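Local coordinates for cellulosomal scaffoldin adaptor protein B (Acetivibrio cellulolyticus, PDB 4U3S) that serves as the third type II cohesin domain of a cellulosomal scaffoldin, a module that probably binds a dockerin to help assemble the cellulosome, at residues Glu2-Met7 and Lys25-Thr30; Ile29-Gly34 and Pro107-Thr112; Gly139-Thr144 and Val159-Glu164. All coordinates share one frame; numbering follows the deposited sequence.

Interaction 1: residues Glu2-Met7 and Lys25-Thr30; sequences ESYITM and KINKIT
Y4-M7 and K25-N27 run antiparallel as the two arms of a beta hairpin, with strand axes 4.8 Å apart at closest and an angle of 155° between their directions. Y4-N27 and T6-K25 are hydrogen-bonded pairs. I5-I26 between them is a non-hydrogen-bonded pair. T6 N donates to K25 O at 2.9 Å, and Y4 N donates to N27 O.

Y4, T6, K25 and N27 share one face of the sheet. Y4 holds its ring over N27 with CG between the backbone N and the carbonyl carbon (chi1 62°). The CB of N27 sits over one ring face, 3.5 Å from the centroid, as a CH-pi contact. The amide of N27 reaches on past the end of its strand, toward E2. Its ND2 donates to E2 O at 3.0 Å, with the acceptor in the amide plane. S3 OG donates to K28 O at 2.8 Å, from above the carbonyl plane. On the other face, I5 CG1 meets I26 CG2 at 4.0 Å, and both side chains are buried. There I5 also packs on V37 of strand 32-40.

The two side-chain bonds take over where the ladder stops. They carry the pairing of this cohesin hairpin past its last backbone bridge, and the amide bond also fixes the rotation of N27 beneath the Y4 ring.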
loop_
_atom_site.group_PDB
_atom_site.type_symbol
_atom_site.label_atom_id
_atom_site.label_comp_id
_atom_site.label_asym_id
_atom_site.label_seq_id
_atom_site.Cartn_x
_atom_site.Cartn_y
_atom_site.Cartn_z
ATOM N N GLU A 2 -20.705 -12.840 -15.304
ATOM C CA GLU A 2 -21.397 -12.858 -13.988
ATOM C C GLU A 2 -20.434 -12.604 -12.824
ATOM O O GLU A 2 -20.786 -12.797 -11.644
ATOM C CB GLU A 2 -22.122 -14.197 -13.784
ATOM C CG GLU A 2 -23.299 -14.102 -12.825
ATOM C CD GLU A 2 -24.172 -12.887 -13.116
ATOM O OE1 GLU A 2 -24.041 -11.874 -12.392
ATOM O OE2 GLU A 2 -24.959 -12.929 -14.089
ATOM N N SER A 3 -19.232 -12.157 -13.139
ATOM C CA SER A 3 -18.207 -11.945 -12.099
ATOM C C SER A 3 -18.355 -10.554 -11.489
ATOM O O SER A 3 -18.631 -9.586 -12.223
ATOM C CB SER A 3 -16.819 -12.096 -12.719
ATOM O OG SER A 3 -16.710 -13.371 -13.322
ATOM N N TYR A 4 -18.143 -10.430 -10.176
ATOM C CA TYR A 4 -18.331 -9.150 -9.503
ATOM C C TYR A 4 -17.758 -9.136 -8.113
ATOM O O TYR A 4 -17.438 -10.187 -7.549
ATOM C CB TYR A 4 -19.820 -8.766 -9.402
ATOM C CG TYR A 4 -20.702 -9.712 -8.597
ATOM C CD1 TYR A 4 -20.741 -9.657 -7.218
ATOM C CD2 TYR A 4 -21.552 -10.622 -9.240
ATOM C CE1 TYR A 4 -21.539 -10.521 -6.488
ATOM C CE2 TYR A 4 -22.357 -11.483 -8.515
ATOM C CZ TYR A 4 -22.362 -11.400 -7.142
ATOM O OH TYR A 4 -23.144 -12.243 -6.399
ATOM N N ILE A 5 -17.631 -7.919 -7.597
ATOM C CA ILE A 5 -17.357 -7.672 -6.196
ATOM C C ILE A 5 -18.483 -6.758 -5.715
ATOM O O ILE A 5 -18.964 -5.890 -6.477
ATOM C CB ILE A 5 -15.962 -7.062 -5.941
ATOM C CG1 ILE A 5 -15.748 -6.869 -4.426
ATOM C CG2 ILE A 5 -15.792 -5.736 -6.689
ATOM C CD1 ILE A 5 -14.324 -6.553 -4.075
ATOM N N THR A 6 -18.936 -6.955 -4.488
ATOM C CA THR A 6 -20.038 -6.174 -3.960
ATOM C C THR A 6 -19.869 -6.066 -2.454
ATOM O O THR A 6 -18.950 -6.672 -1.876
ATOM C CB THR A 6 -21.395 -6.813 -4.334
ATOM O OG1 THR A 6 -22.460 -5.876 -4.122
ATOM C CG2 THR A 6 -21.649 -8.089 -3.541
ATOM N N MET A 7 -20.718 -5.255 -1.849
ATOM C CA MET A 7 -20.920 -5.273 -0.384
ATOM C C MET A 7 -22.386 -5.569 -0.077
ATOM O O MET A 7 -23.293 -5.039 -0.726
ATOM C CB MET A 7 -20.556 -3.927 0.234
ATOM C CG MET A 7 -19.110 -3.732 0.546
ATOM S SD MET A 7 -18.810 -2.141 1.365
ATOM C CE MET A 7 -18.869 -0.995 -0.029
ATOM N N LYS A 25 -17.918 -9.213 -0.742
ATOM C CA LYS A 25 -18.187 -10.529 -1.314
ATOM C C LYS A 25 -17.755 -10.516 -2.778
ATOM O O LYS A 25 -17.945 -9.516 -3.487
ATOM C CB LYS A 25 -19.671 -10.844 -1.209
ATOM C CG LYS A 25 -20.033 -12.244 -1.648
ATOM C CD LYS A 25 -21.432 -12.304 -2.243
ATOM C CE LYS A 25 -21.762 -13.711 -2.731
ATOM N NZ LYS A 25 -20.844 -14.202 -3.805
ATOM N N ILE A 26 -17.111 -11.589 -3.218
ATOM C CA ILE A 26 -16.799 -11.770 -4.651
ATOM C C ILE A 26 -17.556 -12.946 -5.252
ATOM O O ILE A 26 -17.995 -13.888 -4.557
ATOM C CB ILE A 26 -15.285 -11.893 -4.954
ATOM C CG1 ILE A 26 -14.708 -13.179 -4.362
ATOM C CG2 ILE A 26 -14.524 -10.688 -4.383
ATOM C CD1 ILE A 26 -13.271 -13.470 -4.748
ATOM N N ASN A 27 -17.747 -12.873 -6.557
ATOM C CA ASN A 27 -18.397 -13.942 -7.294
ATOM C C ASN A 27 -17.600 -14.194 -8.535
ATOM O O ASN A 27 -17.352 -13.278 -9.327
ATOM C CB ASN A 27 -19.828 -13.589 -7.674
ATOM C CG ASN A 27 -20.586 -14.792 -8.187
ATOM O OD1 ASN A 27 -20.753 -15.759 -7.463
ATOM N ND2 ASN A 27 -20.977 -14.766 -9.438
ATOM N N LYS A 28 -17.196 -15.448 -8.698
ATOM C CA LYS A 28 -16.517 -15.927 -9.911
ATOM C C LYS A 28 -15.289 -15.118 -10.342
ATOM O O LYS A 28 -15.148 -14.792 -11.523
ATOM C CB LYS A 28 -17.521 -16.045 -11.073
ATOM C CG LYS A 28 -18.580 -17.107 -10.828
ATOM C CD LYS A 28 -19.670 -17.054 -11.880
ATOM C CE LYS A 28 -20.726 -18.110 -11.608
ATOM N NZ LYS A 28 -20.264 -19.462 -12.023
ATOM N N ILE A 29 -14.393 -14.854 -9.400
ATOM C CA ILE A 29 -13.100 -14.223 -9.704
ATOM C C ILE A 29 -12.058 -15.314 -9.919
ATOM O O ILE A 29 -11.629 -15.973 -8.958
ATOM C CB ILE A 29 -12.680 -13.233 -8.631
ATOM C CG1 ILE A 29 -13.809 -12.241 -8.321
ATOM C CG2 ILE A 29 -11.387 -12.520 -9.013
ATOM C CD1 ILE A 29 -14.274 -11.396 -9.498
ATOM N N THR A 30 -11.643 -15.490 -11.180
ATOM C CA THR A 30 -10.783 -16.611 -11.539
ATOM C C THR A 30 -9.462 -16.614 -10.759
ATOM O O THR A 30 -8.701 -15.669 -10.817
ATOM C CB THR A 30 -10.503 -16.627 -13.049
ATOM O OG1 THR A 30 -11.751 -16.774 -13.726
ATOM C CG2 THR A 30 -9.568 -17.784 -13.441
#

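Interaction 2: residues Ile29-Gly34 and Pro107-Thr112; sequences ITNFSG and PEETGT
I29 and N31 are both tied to E109, one through the backbone and one through the side chain. I29 N donates to E109 O at 2.9 Å. N31 N donates to E109 OE2 at 3.0 Å, with an N-H...O angle of 161°. The carboxylate oxygen is met on its anti side, 15° out of the carboxylate plane. The E109 chain is extended beyond CG and passes along the I29 carbonyl, with CG 3.3 Å from I29 O.

The close packing is at F32. Its CB lies 3.0 Å from E108 O, and this oxygen also sits at the ring edge, near the ring plane. CG is anti to the backbone N (chi1 174°), and the ring turns inward to pack on I26 and L145. One ring face covers G34 N. E108 sends its carboxylate away from this contact, to Y95 OH and L69 N.

I29-F32 form a type II beta turn, with N31 at positive phi. The turn leads from strand 19-27 of one sheet into strand 32-40 of the other, within the beta sandwich of the cohesin fold. Both E109 bonds fall on this turn, at I29 N and N31 N.

The outer side is looser. T30 is exposed and meets E109 OE2 through CG2 at 4.0 Å. The N31 side chain runs alongside the P107 ring, with N31 OD1 3.4 Å from P107 CB.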
loop_
_atom_site.group_PDB
_atom_site.type_symbol
_atom_site.label_atom_id
_atom_site.label_comp_id
_atom_site.label_asym_id
_atom_site.label_seq_id
_atom_site.Cartn_x
_atom_site.Cartn_y
_atom_site.Cartn_z
ATOM N N ILE A 29 -14.393 -14.854 -9.400
ATOM C CA ILE A 29 -13.100 -14.223 -9.704
ATOM C C ILE A 29 -12.058 -15.314 -9.919
ATOM O O ILE A 29 -11.629 -15.973 -8.958
ATOM C CB ILE A 29 -12.680 -13.233 -8.631
ATOM C CG1 ILE A 29 -13.809 -12.241 -8.321
ATOM C CG2 ILE A 29 -11.387 -12.520 -9.013
ATOM C CD1 ILE A 29 -14.274 -11.396 -9.498
ATOM N N THR A 30 -11.643 -15.490 -11.180
ATOM C CA THR A 30 -10.783 -16.611 -11.539
ATOM C C THR A 30 -9.462 -16.614 -10.759
ATOM O O THR A 30 -8.701 -15.669 -10.817
ATOM C CB THR A 30 -10.503 -16.627 -13.049
ATOM O OG1 THR A 30 -11.751 -16.774 -13.726
ATOM C CG2 THR A 30 -9.568 -17.784 -13.441
ATOM N N ASN A 31 -9.184 -17.707 -10.055
ATOM C CA ASN A 31 -7.881 -17.887 -9.400
ATOM C C ASN A 31 -7.522 -16.760 -8.418
ATOM O O ASN A 31 -6.362 -16.380 -8.286
ATOM C CB ASN A 31 -6.804 -18.101 -10.463
ATOM C CG ASN A 31 -7.034 -19.381 -11.261
ATOM O OD1 ASN A 31 -7.639 -20.332 -10.757
ATOM N ND2 ASN A 31 -6.573 -19.406 -12.511
ATOM N N PHE A 32 -8.539 -16.274 -7.716
ATOM C CA PHE A 32 -8.435 -15.151 -6.776
ATOM C C PHE A 32 -7.407 -15.403 -5.664
ATOM O O PHE A 32 -7.432 -16.449 -5.002
ATOM C CB PHE A 32 -9.803 -14.909 -6.169
ATOM C CG PHE A 32 -9.832 -13.885 -5.099
ATOM C CD1 PHE A 32 -9.781 -12.528 -5.391
ATOM C CD2 PHE A 32 -9.969 -14.276 -3.783
ATOM C CE1 PHE A 32 -9.824 -11.593 -4.365
ATOM C CE2 PHE A 32 -10.022 -13.348 -2.771
ATOM C CZ PHE A 32 -9.969 -12.006 -3.064
ATOM N N SER A 33 -6.527 -14.431 -5.449
ATOM C CA SER A 33 -5.473 -14.549 -4.430
ATOM C C SER A 33 -5.433 -13.396 -3.459
ATOM O O SER A 33 -4.665 -13.453 -2.492
ATOM C CB SER A 33 -4.098 -14.650 -5.068
ATOM O OG SER A 33 -3.688 -13.393 -5.644
ATOM N N GLY A 34 -6.222 -12.347 -3.694
ATOM C CA GLY A 34 -6.166 -11.180 -2.807
ATOM C C GLY A 34 -6.957 -10.001 -3.292
ATOM O O GLY A 34 -7.227 -9.882 -4.482
ATOM N N PRO A 107 -8.635 -23.405 -6.471
ATOM C CA PRO A 107 -8.759 -21.958 -6.414
ATOM C C PRO A 107 -9.976 -21.502 -5.653
ATOM O O PRO A 107 -10.997 -22.208 -5.660
ATOM C CB PRO A 107 -8.876 -21.552 -7.877
ATOM C CG PRO A 107 -9.452 -22.733 -8.554
ATOM C CD PRO A 107 -8.941 -23.931 -7.812
ATOM N N GLU A 108 -9.826 -20.358 -4.962
ATOM C CA GLU A 108 -10.908 -19.687 -4.248
ATOM C C GLU A 108 -11.471 -18.619 -5.165
ATOM O O GLU A 108 -10.735 -17.747 -5.576
ATOM C CB GLU A 108 -10.359 -19.034 -2.974
ATOM C CG GLU A 108 -9.714 -20.034 -2.047
ATOM C CD GLU A 108 -9.179 -19.384 -0.759
ATOM O OE1 GLU A 108 -9.427 -18.181 -0.543
ATOM O OE2 GLU A 108 -8.452 -20.049 0.008
ATOM N N GLU A 109 -12.735 -18.709 -5.557
ATOM C CA GLU A 109 -13.234 -17.768 -6.549
ATOM C C GLU A 109 -14.505 -17.034 -6.183
ATOM O O GLU A 109 -14.832 -16.018 -6.813
ATOM C CB GLU A 109 -13.438 -18.503 -7.886
ATOM C CG GLU A 109 -12.150 -19.133 -8.380
ATOM C CD GLU A 109 -12.266 -19.848 -9.716
ATOM O OE1 GLU A 109 -13.326 -20.468 -10.005
ATOM O OE2 GLU A 109 -11.269 -19.802 -10.461
ATOM N N THR A 110 -15.238 -17.548 -5.209
ATOM C CA THR A 110 -16.523 -17.018 -4.859
ATOM C C THR A 110 -16.659 -17.129 -3.356
ATOM O O THR A 110 -16.415 -18.199 -2.777
ATOM C CB THR A 110 -17.674 -17.828 -5.536
ATOM O OG1 THR A 110 -17.607 -17.677 -6.955
ATOM C CG2 THR A 110 -19.039 -17.370 -5.031
ATOM N N GLY A 111 -17.066 -16.038 -2.723
ATOM C CA GLY A 111 -17.315 -16.009 -1.290
ATOM C C GLY A 111 -17.004 -14.674 -0.660
ATOM O O GLY A 111 -16.579 -13.726 -1.320
ATOM N N THR A 112 -17.228 -14.605 0.641
ATOM C CA THR A 112 -16.942 -13.379 1.391
ATOM C C THR A 112 -15.455 -13.236 1.634
ATOM O O THR A 112 -14.751 -14.219 1.811
ATOM C CB THR A 112 -17.694 -13.363 2.714
ATOM O OG1 THR A 112 -17.205 -14.415 3.544
ATOM C CG2 THR A 112 -19.197 -13.543 2.511
#

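Interaction 3: residues Gly139-Thr144 and Val159-Glu164; sequences GIIGTT and VIQPGE
This is a surface packing contact without hydrogen bonds between its segments, set at one side of the cohesin beta sandwich. A type I' beta turn, I140-T143, leads into strand 143-147 of one sheet. It meets V159 on strand 158-160, which pairs in parallel with strand 4-9 of the other sheet. The contact thus joins the two sheets near an edge.

V159 is at the centre. Its CG2 sits beside the backbone N and reaches the turn, 3.6 Å from I140 O and 4.0 Å from I140 CG2. T143 and V159 meet tip to tip, with T143 OG1 3.7 Å from V159 CG2, and F130 packs against both. I141 CD1 lies 4.2 Å from V159 CB. I141 is exposed, and a bound buffer-type molecule, probably from crystallisation, lies close to its side chain. Q161 bends at chi2 (-73°), which brings NE2 to 3.6 Å from I141 CG2, while its OE1 accepts from F130 N.

The turn is held from within. I140 O accepts both T143 N and T143 OG1, and Y157 OH is a further partner of that hydroxyl. T143 OG1 meets I140 O at 2.7 Å, in the carbonyl plane and on a lone pair.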
loop_
_atom_site.group_PDB
_atom_site.type_symbol
_atom_site.label_atom_id
_atom_site.label_comp_id
_atom_site.label_asym_id
_atom_site.label_seq_id
_atom_site.Cartn_x
_atom_site.Cartn_y
_atom_site.Cartn_z
ATOM N N GLY A 139 -7.241 1.103 -9.956
ATOM C CA GLY A 139 -8.442 0.486 -9.427
ATOM C C GLY A 139 -9.668 0.676 -10.296
ATOM O O GLY A 139 -9.772 1.636 -11.070
ATOM N N ILE A 140 -10.581 -0.277 -10.171
ATOM C CA ILE A 140 -11.912 -0.181 -10.740
ATOM C C ILE A 140 -12.867 0.238 -9.605
ATOM O O ILE A 140 -13.164 -0.547 -8.713
ATOM C CB ILE A 140 -12.325 -1.522 -11.375
ATOM C CG1 ILE A 140 -11.281 -1.983 -12.398
ATOM C CG2 ILE A 140 -13.703 -1.407 -12.019
ATOM C CD1 ILE A 140 -11.626 -3.289 -13.076
ATOM N N ILE A 141 -13.310 1.488 -9.648
ATOM C CA ILE A 141 -14.096 2.105 -8.589
ATOM C C ILE A 141 -13.547 1.705 -7.219
ATOM O O ILE A 141 -14.284 1.193 -6.406
ATOM C CB ILE A 141 -15.608 1.778 -8.685
ATOM C CG1 ILE A 141 -16.095 1.889 -10.128
ATOM C CG2 ILE A 141 -16.398 2.730 -7.811
ATOM C CD1 ILE A 141 -17.595 1.683 -10.312
ATOM N N GLY A 142 -12.255 1.904 -6.987
ATOM C CA GLY A 142 -11.687 1.658 -5.645
ATOM C C GLY A 142 -11.447 0.216 -5.282
ATOM O O GLY A 142 -11.311 -0.104 -4.117
ATOM N N THR A 143 -11.418 -0.666 -6.295
ATOM C CA THR A 143 -11.176 -2.079 -6.079
ATOM C C THR A 143 -10.017 -2.573 -6.925
ATOM O O THR A 143 -9.887 -2.217 -8.119
ATOM C CB THR A 143 -12.419 -2.975 -6.367
ATOM O OG1 THR A 143 -12.682 -3.065 -7.774
ATOM C CG2 THR A 143 -13.641 -2.455 -5.646
ATOM N N THR A 144 -9.181 -3.414 -6.313
ATOM C CA THR A 144 -8.173 -4.154 -7.051
ATOM C C THR A 144 -8.188 -5.596 -6.595
ATOM O O THR A 144 -8.118 -5.874 -5.391
ATOM C CB THR A 144 -6.751 -3.567 -6.857
ATOM O OG1 THR A 144 -6.438 -3.506 -5.462
ATOM C CG2 THR A 144 -6.639 -2.182 -7.442
ATOM N N VAL A 159 -18.331 -3.907 -10.406
ATOM C CA VAL A 159 -18.448 -3.429 -9.037
ATOM C C VAL A 159 -19.906 -3.066 -8.772
ATOM O O VAL A 159 -20.505 -2.211 -9.443
ATOM C CB VAL A 159 -17.531 -2.238 -8.770
ATOM C CG1 VAL A 159 -17.683 -1.743 -7.329
ATOM C CG2 VAL A 159 -16.091 -2.649 -9.023
ATOM N N ILE A 160 -20.503 -3.755 -7.794
ATOM C CA ILE A 160 -21.903 -3.524 -7.494
ATOM C C ILE A 160 -21.960 -2.890 -6.119
ATOM O O ILE A 160 -21.658 -3.538 -5.116
ATOM C CB ILE A 160 -22.741 -4.829 -7.518
ATOM C CG1 ILE A 160 -22.536 -5.560 -8.840
ATOM C CG2 ILE A 160 -24.194 -4.507 -7.247
ATOM C CD1 ILE A 160 -22.920 -7.023 -8.795
ATOM N N GLN A 161 -22.320 -1.614 -6.077
ATOM C CA GLN A 161 -22.405 -0.877 -4.830
ATOM C C GLN A 161 -23.615 -1.355 -4.011
ATOM O O GLN A 161 -24.655 -1.733 -4.573
ATOM C CB GLN A 161 -22.564 0.623 -5.109
ATOM C CG GLN A 161 -21.439 1.274 -5.903
ATOM C CD GLN A 161 -20.145 1.465 -5.124
ATOM O OE1 GLN A 161 -19.937 0.933 -4.007
ATOM N NE2 GLN A 161 -19.272 2.270 -5.694
ATOM N N PRO A 162 -23.487 -1.304 -2.675
ATOM C CA PRO A 162 -24.615 -1.699 -1.848
ATOM C C PRO A 162 -25.713 -0.635 -1.877
ATOM O O PRO A 162 -25.488 0.506 -2.282
ATOM C CB PRO A 162 -23.986 -1.834 -0.465
ATOM C CG PRO A 162 -22.908 -0.811 -0.447
ATOM C CD PRO A 162 -22.351 -0.838 -1.863
ATOM N N GLY A 163 -26.903 -1.022 -1.466
ATOM C CA GLY A 163 -27.967 -0.075 -1.309
ATOM C C GLY A 163 -27.750 0.889 -0.163
ATOM O O GLY A 163 -26.890 0.690 0.705
ATOM N N GLU A 164 -28.569 1.932 -0.160
ATOM C CA GLU A 164 -28.517 2.988 0.841
ATOM C C GLU A 164 -28.860 2.441 2.232
ATOM O O GLU A 164 -29.592 1.460 2.349
ATOM C CB GLU A 164 -29.516 4.077 0.440
ATOM C CG GLU A 164 -29.356 5.403 1.157
ATOM C CD GLU A 164 -30.257 6.483 0.581
ATOM O OE1 GLU A 164 -31.448 6.199 0.335
ATOM O OE2 GLU A 164 -29.774 7.614 0.371
#

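Interactions 1 and 2 are neighbours, with centres 8 Å apart. They share I29 and T30, where the end of strand 19-27 passes into the turn before strand 32-40. Strand 111-120 pairs with strand 19-27, and I26 N bonds to G111 O between the two contacts. Interaction 3 comes last along the chain. Its centre is 11 Å from interaction 1 and 17 Å from interaction 2. Strand 158-160 joins it to interaction 1 through strand 4-9, with T6 OG1 bonded to I160 O. Strand 143-147 pairs with strand 32-40 of interaction 2. Together the contacts join the N-terminal strand, a stretch near the C-terminus and both sheets of the cohesin sandwich.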